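PDB 4D70: sortase family protein from Clostridium perfringens, which acts as a class D sortase, a cysteine transpeptidase that probably cuts a sorting signal in surface proteins and passes them to an amine acceptor. Local coordinates for residues N143-T148 against D176-K181; D59-I64 against T73-G78; N86-F91 against I112-F117. One frame throughout, in Å; residues are numbered along the deposited sequence.

Overall arrangement
All three contacts belong to the curled sheet of the sortase barrel. Interaction 1 lies at the surface, where strands 137-148 and 176-184 are joined by side chains on both faces and by antiparallel bonding broken by one bulge. Interaction 2 is buried: a hairpin of strands 60-66 and 71-77 is held by backbone hydrogen bonds and by aliphatic branches that mesh under helix 29-39. Interaction 3, also buried, has no hydrogen bond between its segments and rests on one isoleucine against a loop with a 3-10 turn. Interactions 2 and 3 touch, since strands 71-77 and 88-90 are neighbours. Interaction 1 stands apart, its centre about 21 Å from that of interaction 2.

Interaction 1. Residues N143-T148 against D176-K181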
loop_
_atom_site.group_PDB
_atom_site.type_symbol
_atom_site.label_atom_id
_atom_site.label_comp_id
_atom_site.label_asym_id
_atom_site.label_seq_id
_atom_site.Cartn_x
_atom_site.Cartn_y
_atom_site.Cartn_z
ATOM N N ASN A 143 8.849 11.531 -1.559
ATOM C CA ASN A 143 10.122 12.233 -1.508
ATOM C C ASN A 143 11.276 11.490 -2.182
ATOM O O ASN A 143 12.353 12.025 -2.248
ATOM C CB ASN A 143 10.555 12.570 -0.099
ATOM C CG ASN A 143 10.740 11.324 0.754
ATOM O OD1 ASN A 143 10.279 10.226 0.441
ATOM N ND2 ASN A 143 11.336 11.539 1.903
ATOM N N GLU A 144 11.011 10.344 -2.751
ATOM C CA GLU A 144 12.019 9.556 -3.440
ATOM C C GLU A 144 11.357 8.633 -4.447
ATOM O O GLU A 144 10.335 7.991 -4.151
ATOM C CB GLU A 144 12.835 8.763 -2.341
ATOM C CG GLU A 144 13.764 7.715 -2.911
ATOM C CD GLU A 144 14.766 7.200 -1.871
ATOM O OE1 GLU A 144 14.388 7.197 -0.710
ATOM O OE2 GLU A 144 15.953 6.946 -2.237
ATOM N N ILE A 145 11.922 8.581 -5.646
ATOM C CA ILE A 145 11.530 7.684 -6.722
ATOM C C ILE A 145 12.767 7.074 -7.339
ATOM O O ILE A 145 13.682 7.786 -7.726
ATOM C CB ILE A 145 10.744 8.410 -7.811
ATOM C CG1 ILE A 145 9.512 9.046 -7.196
ATOM C CG2 ILE A 145 10.234 7.456 -8.869
ATOM C CD1 ILE A 145 8.813 10.008 -8.136
ATOM N N PHE A 146 12.807 5.760 -7.426
ATOM C CA PHE A 146 13.976 5.146 -8.021
ATOM C C PHE A 146 13.711 3.753 -8.568
ATOM O O PHE A 146 12.659 3.149 -8.303
ATOM C CB PHE A 146 15.171 5.144 -7.069
ATOM C CG PHE A 146 14.961 4.296 -5.828
ATOM C CD1 PHE A 146 14.402 4.838 -4.726
ATOM C CD2 PHE A 146 15.407 2.979 -5.774
ATOM C CE1 PHE A 146 14.254 4.108 -3.557
ATOM C CE2 PHE A 146 15.245 2.242 -4.648
ATOM C CZ PHE A 146 14.675 2.809 -3.513
ATOM N N VAL A 147 14.653 3.286 -9.389
ATOM C CA VAL A 147 14.553 1.964 -10.008
ATOM C C VAL A 147 15.642 1.106 -9.394
ATOM O O VAL A 147 16.742 1.571 -9.204
ATOM C CB VAL A 147 14.843 2.050 -11.511
ATOM C CG1 VAL A 147 14.808 0.660 -12.151
ATOM C CG2 VAL A 147 13.794 2.925 -12.181
ATOM N N THR A 148 15.344 -0.127 -9.124
ATOM C CA THR A 148 16.267 -1.028 -8.495
ATOM C C THR A 148 16.014 -2.441 -8.996
ATOM O O THR A 148 15.113 -2.667 -9.826
ATOM C CB THR A 148 16.206 -0.935 -6.937
ATOM O OG1 THR A 148 17.322 -1.624 -6.403
ATOM C CG2 THR A 148 14.952 -1.589 -6.352
ATOM N N ASP A 176 12.928 -4.840 -13.752
ATOM C CA ASP A 176 13.397 -4.013 -12.622
ATOM C C ASP A 176 12.188 -3.650 -11.779
ATOM O O ASP A 176 11.054 -3.957 -12.096
ATOM C CB ASP A 176 14.020 -2.736 -13.157
ATOM C CG ASP A 176 15.239 -2.986 -14.009
ATOM O OD1 ASP A 176 16.046 -3.879 -13.706
ATOM O OD2 ASP A 176 15.409 -2.249 -14.967
ATOM N N ARG A 177 12.476 -3.060 -10.644
ATOM C CA ARG A 177 11.456 -2.620 -9.701
ATOM C C ARG A 177 11.420 -1.131 -9.631
ATOM O O ARG A 177 12.462 -0.487 -9.538
ATOM C CB ARG A 177 11.689 -3.212 -8.306
ATOM C CG ARG A 177 11.615 -4.754 -8.297
ATOM C CD ARG A 177 10.281 -5.261 -8.797
ATOM N NE ARG A 177 10.221 -6.733 -8.957
ATOM C CZ ARG A 177 10.294 -7.397 -10.115
ATOM N NH1 ARG A 177 10.487 -6.780 -11.286
ATOM N NH2 ARG A 177 10.184 -8.710 -10.107
ATOM N N TYR A 178 10.227 -0.580 -9.664
ATOM C CA TYR A 178 10.039 0.863 -9.614
ATOM C C TYR A 178 9.538 1.124 -8.193
ATOM O O TYR A 178 8.549 0.512 -7.727
ATOM C CB TYR A 178 8.993 1.267 -10.642
ATOM C CG TYR A 178 8.843 2.764 -10.843
ATOM C CD1 TYR A 178 9.608 3.423 -11.785
ATOM C CD2 TYR A 178 7.892 3.489 -10.160
ATOM C CE1 TYR A 178 9.455 4.781 -12.005
ATOM C CE2 TYR A 178 7.748 4.883 -10.359
ATOM C CZ TYR A 178 8.493 5.496 -11.283
ATOM O OH TYR A 178 8.342 6.841 -11.488
ATOM N N ILE A 179 10.239 1.990 -7.500
ATOM C CA ILE A 179 10.034 2.283 -6.083
ATOM C C ILE A 179 9.606 3.729 -5.875
ATOM O O ILE A 179 10.284 4.643 -6.254
ATOM C CB ILE A 179 11.339 2.045 -5.311
ATOM C CG1 ILE A 179 11.976 0.661 -5.672
ATOM C CG2 ILE A 179 11.111 2.178 -3.817
ATOM C CD1 ILE A 179 11.072 -0.525 -5.438
ATOM N N VAL A 180 8.520 3.920 -5.146
ATOM C CA VAL A 180 8.057 5.219 -4.713
ATOM C C VAL A 180 8.075 5.206 -3.191
ATOM O O VAL A 180 7.422 4.353 -2.588
ATOM C CB VAL A 180 6.638 5.452 -5.235
ATOM C CG1 VAL A 180 6.105 6.785 -4.755
ATOM C CG2 VAL A 180 6.613 5.476 -6.766
ATOM N N LYS A 181 8.774 6.165 -2.605
ATOM C CA LYS A 181 8.806 6.357 -1.165
ATOM C C LYS A 181 8.235 7.708 -0.804
ATOM O O LYS A 181 8.365 8.696 -1.578
ATOM C CB LYS A 181 10.243 6.227 -0.631
ATOM C CG LYS A 181 10.729 4.727 -0.734
ATOM C CD LYS A 181 12.069 4.518 -0.020
ATOM C CE LYS A 181 12.460 3.040 0.136
ATOM N NZ LYS A 181 11.758 2.394 1.286
#
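Phe146 lays its ring over Ile179. CB of Ile179 sits 3.9 Å from the centroid of the Phe146 ring and only 10° off the ring normal, a CH-pi contact at the middle of the face. The branches of Ile179 spread under the same ring, CG2 reaching Phe146 CZ at 3.6 Å and CG1 lying near CE2. With chi1 at 65°, CG of Phe146 stands between backbone N and carbonyl carbon, which tips the ring onto the neighbouring strand. Lys181 brings CD to the ring's edge, and its chain runs beside that of Glu144. Thr148 extends the same face, CG2 being 3.8 Å from Ile179 CG1. On the face bearing Ile145 and Tyr178, Ile145 CG2 meets the phenol end obliquely, 3.3 Å from Tyr178 OH, while Val147 CG1 presses on Asp176 CB at 3.6 Å.

These strands form an antiparallel part of the sortase beta-barrel. Ile179 N donates to Phe146 O at 2.8 Å, and a classic beta bulge interrupts the pattern: Lys181 O accepts from Asn143 N at 2.9 Å and weakly from Glu144 N.

Farther out, Lys181 NZ is held by Thr166 OG1 and Val155 O, and Thr148 OG1 by Asp152. Arg177 packs on His108 and Cys170, consistent with the His-Cys-Arg grouping of sortase active sites; its NH1 bonds to the backbone O of both Asp176 and Gly174, which limits how the guanidinium can turn.

Interaction 2. Residues D59-I64 against T73-G78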
loop_
_atom_site.group_PDB
_atom_site.type_symbol
_atom_site.label_atom_id
_atom_site.label_comp_id
_atom_site.label_asym_id
_atom_site.label_seq_id
_atom_site.Cartn_x
_atom_site.Cartn_y
_atom_site.Cartn_z
ATOM N N ASP A 59 -7.489 -9.764 3.776
ATOM C CA ASP A 59 -8.356 -8.754 4.386
ATOM C C ASP A 59 -7.916 -7.301 4.040
ATOM O O ASP A 59 -6.717 -6.994 4.083
ATOM C CB ASP A 59 -8.295 -8.825 5.908
ATOM C CG ASP A 59 -8.932 -10.096 6.495
ATOM O OD1 ASP A 59 -9.500 -10.922 5.758
ATOM O OD2 ASP A 59 -8.817 -10.247 7.717
ATOM N N GLY A 60 -8.890 -6.418 3.790
ATOM C CA GLY A 60 -8.665 -4.992 3.672
ATOM C C GLY A 60 -8.093 -4.417 4.935
ATOM O O GLY A 60 -8.552 -4.758 6.032
ATOM N N ILE A 61 -7.055 -3.567 4.809
ATOM C CA ILE A 61 -6.506 -2.909 5.994
ATOM C C ILE A 61 -6.498 -1.388 5.939
ATOM O O ILE A 61 -6.300 -0.759 6.947
ATOM C CB ILE A 61 -5.068 -3.415 6.280
ATOM C CG1 ILE A 61 -4.134 -3.018 5.140
ATOM C CG2 ILE A 61 -5.058 -4.923 6.505
ATOM C CD1 ILE A 61 -2.710 -3.149 5.513
ATOM N N ALA A 62 -6.655 -0.829 4.748
ATOM C CA ALA A 62 -6.676 0.609 4.553
ATOM C C ALA A 62 -7.239 0.891 3.175
ATOM O O ALA A 62 -7.200 0.047 2.271
ATOM C CB ALA A 62 -5.242 1.194 4.646
ATOM N N LEU A 63 -7.673 2.110 3.016
ATOM C CA LEU A 63 -7.936 2.654 1.744
ATOM C C LEU A 63 -6.712 3.454 1.296
ATOM O O LEU A 63 -5.969 4.016 2.099
ATOM C CB LEU A 63 -9.102 3.655 1.834
ATOM C CG LEU A 63 -10.479 3.117 2.322
ATOM C CD1 LEU A 63 -11.467 4.282 2.313
ATOM C CD2 LEU A 63 -11.012 1.965 1.468
ATOM N N ILE A 64 -6.523 3.480 0.020
ATOM C CA ILE A 64 -5.514 4.310 -0.610
ATOM C C ILE A 64 -6.163 5.203 -1.651
ATOM O O ILE A 64 -6.909 4.755 -2.532
ATOM C CB ILE A 64 -4.386 3.451 -1.221
ATOM C CG1 ILE A 64 -3.302 4.345 -1.871
ATOM C CG2 ILE A 64 -4.925 2.451 -2.273
ATOM C CD1 ILE A 64 -1.972 3.627 -2.080
ATOM N N THR A 73 -8.736 2.987 -4.005
ATOM C CA THR A 73 -9.056 1.591 -3.776
ATOM C C THR A 73 -8.654 1.180 -2.377
ATOM O O THR A 73 -8.654 1.994 -1.472
ATOM C CB THR A 73 -8.493 0.686 -4.895
ATOM O OG1 THR A 73 -8.988 -0.650 -4.733
ATOM C CG2 THR A 73 -6.960 0.624 -4.876
ATOM N N VAL A 74 -8.398 -0.107 -2.199
ATOM C CA VAL A 74 -8.195 -0.717 -0.919
ATOM C C VAL A 74 -6.843 -1.435 -0.942
ATOM O O VAL A 74 -6.363 -1.808 -2.007
ATOM C CB VAL A 74 -9.295 -1.761 -0.605
ATOM C CG1 VAL A 74 -9.242 -2.945 -1.576
ATOM C CG2 VAL A 74 -9.203 -2.262 0.808
ATOM N N ILE A 75 -6.257 -1.581 0.244
ATOM C CA ILE A 75 -5.043 -2.338 0.446
ATOM C C ILE A 75 -5.357 -3.564 1.209
ATOM O O ILE A 75 -5.941 -3.474 2.254
ATOM C CB ILE A 75 -3.965 -1.524 1.144
ATOM C CG1 ILE A 75 -3.619 -0.309 0.244
ATOM C CG2 ILE A 75 -2.690 -2.392 1.383
ATOM C CD1 ILE A 75 -2.850 0.759 0.960
ATOM N N ALA A 76 -4.949 -4.716 0.673
ATOM C CA ALA A 76 -5.136 -6.007 1.396
ATOM C C ALA A 76 -3.908 -6.391 2.189
ATOM O O ALA A 76 -2.802 -6.028 1.833
ATOM C CB ALA A 76 -5.456 -7.115 0.403
ATOM N N GLU A 77 -4.082 -7.176 3.239
ATOM C CA GLU A 77 -2.950 -7.752 3.920
ATOM C C GLU A 77 -2.278 -8.866 3.150
ATOM O O GLU A 77 -2.928 -9.701 2.559
ATOM C CB GLU A 77 -3.357 -8.278 5.295
ATOM C CG GLU A 77 -2.227 -8.889 6.127
ATOM C CD GLU A 77 -1.113 -7.920 6.506
ATOM O OE1 GLU A 77 -1.205 -6.720 6.185
ATOM O OE2 GLU A 77 -0.121 -8.358 7.123
ATOM N N GLY A 78 -0.945 -8.848 3.130
ATOM C CA GLY A 78 -0.173 -9.866 2.475
ATOM C C GLY A 78 0.384 -9.486 1.141
ATOM O O GLY A 78 -0.131 -8.583 0.461
#
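Val74 reaches over the bare backbone of Gly60: its CG2 settles 4.0 Å from Gly60 CA, where the glycine has no side chain, and also lies 3.4 Å from Ala62 O. On the other face the chief bump is Ile75. Its CD1 nests against Ile64 CB at 3.8 Å, with Ala62 CB beside it, 4.4 Å from CD1, and its CG2 branch meets Ile61 CG1 at 4.1 Å. Next along, Ile64 CG2 and Thr73 CG2 point the same way, side by side.

The two strands make an antiparallel hairpin of the sortase beta-barrel, with one irregularity. Ile61 N gives a hydrogen bond to Ile75 O at 2.8 Å, and Ile75 N gives one to Ala62 O, so the bonding shifts by one residue at Ile61-Ala62. Ile61, its CG1 set between backbone N and carbonyl carbon (chi1 64°), drops that atom to 3.4 Å from Ile75 O and brings CD1 to 3.9 Å from Glu77 OE1. Past this irregular step, Glu77 N donates to Asp59 O; at the other end Ile64 and Thr73 exchange a pair of backbone bonds.

Helix 29-39 covers the face bearing Leu63 and Val74, with Leu34 touching both. Ile88 of the adjoining strand packs on Ile64, Thr73 and Ile75, and Glu77 OE1 and His90 ND1 share a hydrogen bond.

Interaction 3. Residues N86-F91 against I112-F117; sequences NNIGHF and INNEVF
Ile88 reaches from strand 88-90 of the sortase beta-barrel to the connection after strand 112-113, where Asn114 leads into a short 3-10 turn (115-116) that carries Val116, with Phe117 next. Its chi1 of -66° places CG1 anti to the carbonyl carbon and sends the longer branch across to the loop. CB itself makes no close approach there, and CG2 remains fairly distant, 4.4 Å from Phe117 CE2. CG1 is where the contact begins: Val116 CG1 lies 3.8 Å from Ile88 CG1, and Phe117 CE2 is 3.9 Å from the same atom. At the tip, CD1 sits in the notch where the two partners meet, 3.6 Å from Phe117 CZ and 3.8 Å from Val116 CG1. The isoleucine crosses both side chains at about a right angle, and its methyl comes to the phenyl ring obliquely. Val116 CG1 in turn rests over one face of the Phe117 ring, 4.0 Å above its plane and offset toward the rim, so the three residues close into one apolar cluster.

Nearer the backbone, Asn114 ND2 approaches Ile88 N to 3.9 Å without a hydrogen bond. Around this knot, Ile105 packs on Ile88, Val71 on Val116, and Ile167 and Thr169 on Phe117. The loop is shaped from within: Asn114 OD1 accepts from Val116 N in an Asx turn, although the position of that nitrogen is less certain, and Phe117 N donates to Asn114 O at 2.8 Å.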
loop_
_atom_site.group_PDB
_atom_site.type_symbol
_atom_site.label_atom_id
_atom_site.label_comp_id
_atom_site.label_asym_id
_atom_site.label_seq_id
_atom_site.Cartn_x
_atom_site.Cartn_y
_atom_site.Cartn_z
ATOM N N ASN A 86 -5.448 -10.226 -6.933
ATOM C CA ASN A 86 -6.652 -9.398 -6.855
ATOM C C ASN A 86 -6.523 -8.032 -6.253
ATOM O O ASN A 86 -7.377 -7.183 -6.478
ATOM C CB ASN A 86 -7.672 -10.169 -6.080
ATOM C CG ASN A 86 -8.232 -11.293 -6.903
ATOM O OD1 ASN A 86 -8.796 -11.050 -7.963
ATOM N ND2 ASN A 86 -8.013 -12.514 -6.472
ATOM N N ASN A 87 -5.487 -7.817 -5.458
ATOM C CA ASN A 87 -5.392 -6.561 -4.759
ATOM C C ASN A 87 -3.983 -6.056 -4.683
ATOM O O ASN A 87 -3.019 -6.787 -4.827
ATOM C CB ASN A 87 -5.892 -6.719 -3.336
ATOM C CG ASN A 87 -7.394 -6.803 -3.226
ATOM O OD1 ASN A 87 -7.940 -7.808 -2.747
ATOM N ND2 ASN A 87 -8.061 -5.762 -3.577
ATOM N N ILE A 88 -3.894 -4.783 -4.367
ATOM C CA ILE A 88 -2.664 -4.197 -3.853
ATOM C C ILE A 88 -2.449 -4.828 -2.481
ATOM O O ILE A 88 -3.390 -4.952 -1.716
ATOM C CB ILE A 88 -2.848 -2.688 -3.636
ATOM C CG1 ILE A 88 -3.054 -1.933 -4.943
ATOM C CG2 ILE A 88 -1.674 -2.110 -2.897
ATOM C CD1 ILE A 88 -3.440 -0.492 -4.677
ATOM N N GLY A 89 -1.233 -5.172 -2.142
ATOM C CA GLY A 89 -0.983 -5.936 -0.917
ATOM C C GLY A 89 0.031 -5.303 -0.005
ATOM O O GLY A 89 0.901 -4.543 -0.471
ATOM N N HIS A 90 -0.095 -5.560 1.291
ATOM C CA HIS A 90 0.815 -4.993 2.297
ATOM C C HIS A 90 1.866 -6.040 2.602
ATOM O O HIS A 90 1.530 -7.182 2.966
ATOM C CB HIS A 90 0.027 -4.571 3.536
ATOM C CG HIS A 90 0.868 -4.261 4.718
ATOM N ND1 HIS A 90 0.773 -4.933 5.930
ATOM C CD2 HIS A 90 1.804 -3.320 4.896
ATOM C CE1 HIS A 90 1.624 -4.411 6.791
ATOM N NE2 HIS A 90 2.282 -3.447 6.173
ATOM N N PHE A 91 3.134 -5.687 2.483
ATOM C CA PHE A 91 4.197 -6.612 2.886
ATOM C C PHE A 91 4.123 -6.889 4.391
ATOM O O PHE A 91 4.171 -5.980 5.254
ATOM C CB PHE A 91 5.584 -6.106 2.585
ATOM C CG PHE A 91 5.933 -6.083 1.142
ATOM C CD1 PHE A 91 5.686 -4.970 0.386
ATOM C CD2 PHE A 91 6.565 -7.184 0.533
ATOM C CE1 PHE A 91 6.026 -4.914 -0.962
ATOM C CE2 PHE A 91 6.892 -7.149 -0.828
ATOM C CZ PHE A 91 6.639 -5.998 -1.575
ATOM N N ILE A 112 4.021 -8.548 -13.570
ATOM C CA ILE A 112 2.852 -7.806 -14.051
ATOM C C ILE A 112 2.277 -6.842 -12.998
ATOM O O ILE A 112 1.780 -7.257 -11.933
ATOM C CB ILE A 112 1.761 -8.787 -14.539
ATOM C CG1 ILE A 112 2.371 -9.828 -15.509
ATOM C CG2 ILE A 112 0.614 -8.047 -15.215
ATOM C CD1 ILE A 112 2.938 -9.254 -16.813
ATOM N N ASN A 113 2.305 -5.562 -13.349
ATOM C CA ASN A 113 1.775 -4.510 -12.476
ATOM C C ASN A 113 0.287 -4.606 -12.408
ATOM O O ASN A 113 -0.379 -4.843 -13.432
ATOM C CB ASN A 113 2.107 -3.151 -13.047
ATOM C CG ASN A 113 3.577 -2.864 -13.000
ATOM O OD1 ASN A 113 4.259 -3.265 -12.056
ATOM N ND2 ASN A 113 4.095 -2.207 -14.002
ATOM N N ASN A 114 -0.247 -4.384 -11.223
ATOM C CA ASN A 114 -1.676 -4.219 -11.081
ATOM C C ASN A 114 -2.090 -3.023 -11.930
ATOM O O ASN A 114 -1.427 -1.977 -11.920
ATOM C CB ASN A 114 -2.035 -3.998 -9.636
ATOM C CG ASN A 114 -3.519 -3.839 -9.432
ATOM O OD1 ASN A 114 -4.217 -3.388 -10.305
ATOM N ND2 ASN A 114 -3.995 -4.182 -8.243
ATOM N N GLU A 115 -3.153 -3.210 -12.701
ATOM C CA GLU A 115 -3.503 -2.193 -13.643
ATOM C C GLU A 115 -3.800 -0.914 -12.869
ATOM O O GLU A 115 -3.707 0.155 -13.452
ATOM C CB GLU A 115 -4.673 -2.609 -14.537
ATOM N N VAL A 116 -4.145 -1.008 -11.576
ATOM C CA VAL A 116 -4.418 0.189 -10.763
ATOM C C VAL A 116 -3.209 1.127 -10.729
ATOM O O VAL A 116 -3.383 2.333 -10.615
ATOM C CB VAL A 116 -4.878 -0.174 -9.320
ATOM C CG1 VAL A 116 -3.719 -0.636 -8.465
ATOM C CG2 VAL A 116 -5.545 1.008 -8.649
ATOM N N PHE A 117 -2.000 0.574 -10.845
ATOM C CA PHE A 117 -0.771 1.392 -10.936
ATOM C C PHE A 117 -0.218 1.590 -12.328
ATOM O O PHE A 117 0.955 1.962 -12.479
ATOM C CB PHE A 117 0.319 0.821 -10.039
ATOM C CG PHE A 117 0.032 0.969 -8.555
ATOM C CD1 PHE A 117 -0.332 2.196 -8.013
ATOM C CD2 PHE A 117 0.176 -0.094 -7.720
ATOM C CE1 PHE A 117 -0.598 2.321 -6.655
ATOM C CE2 PHE A 117 -0.046 0.023 -6.355
ATOM C CZ PHE A 117 -0.455 1.223 -5.823
#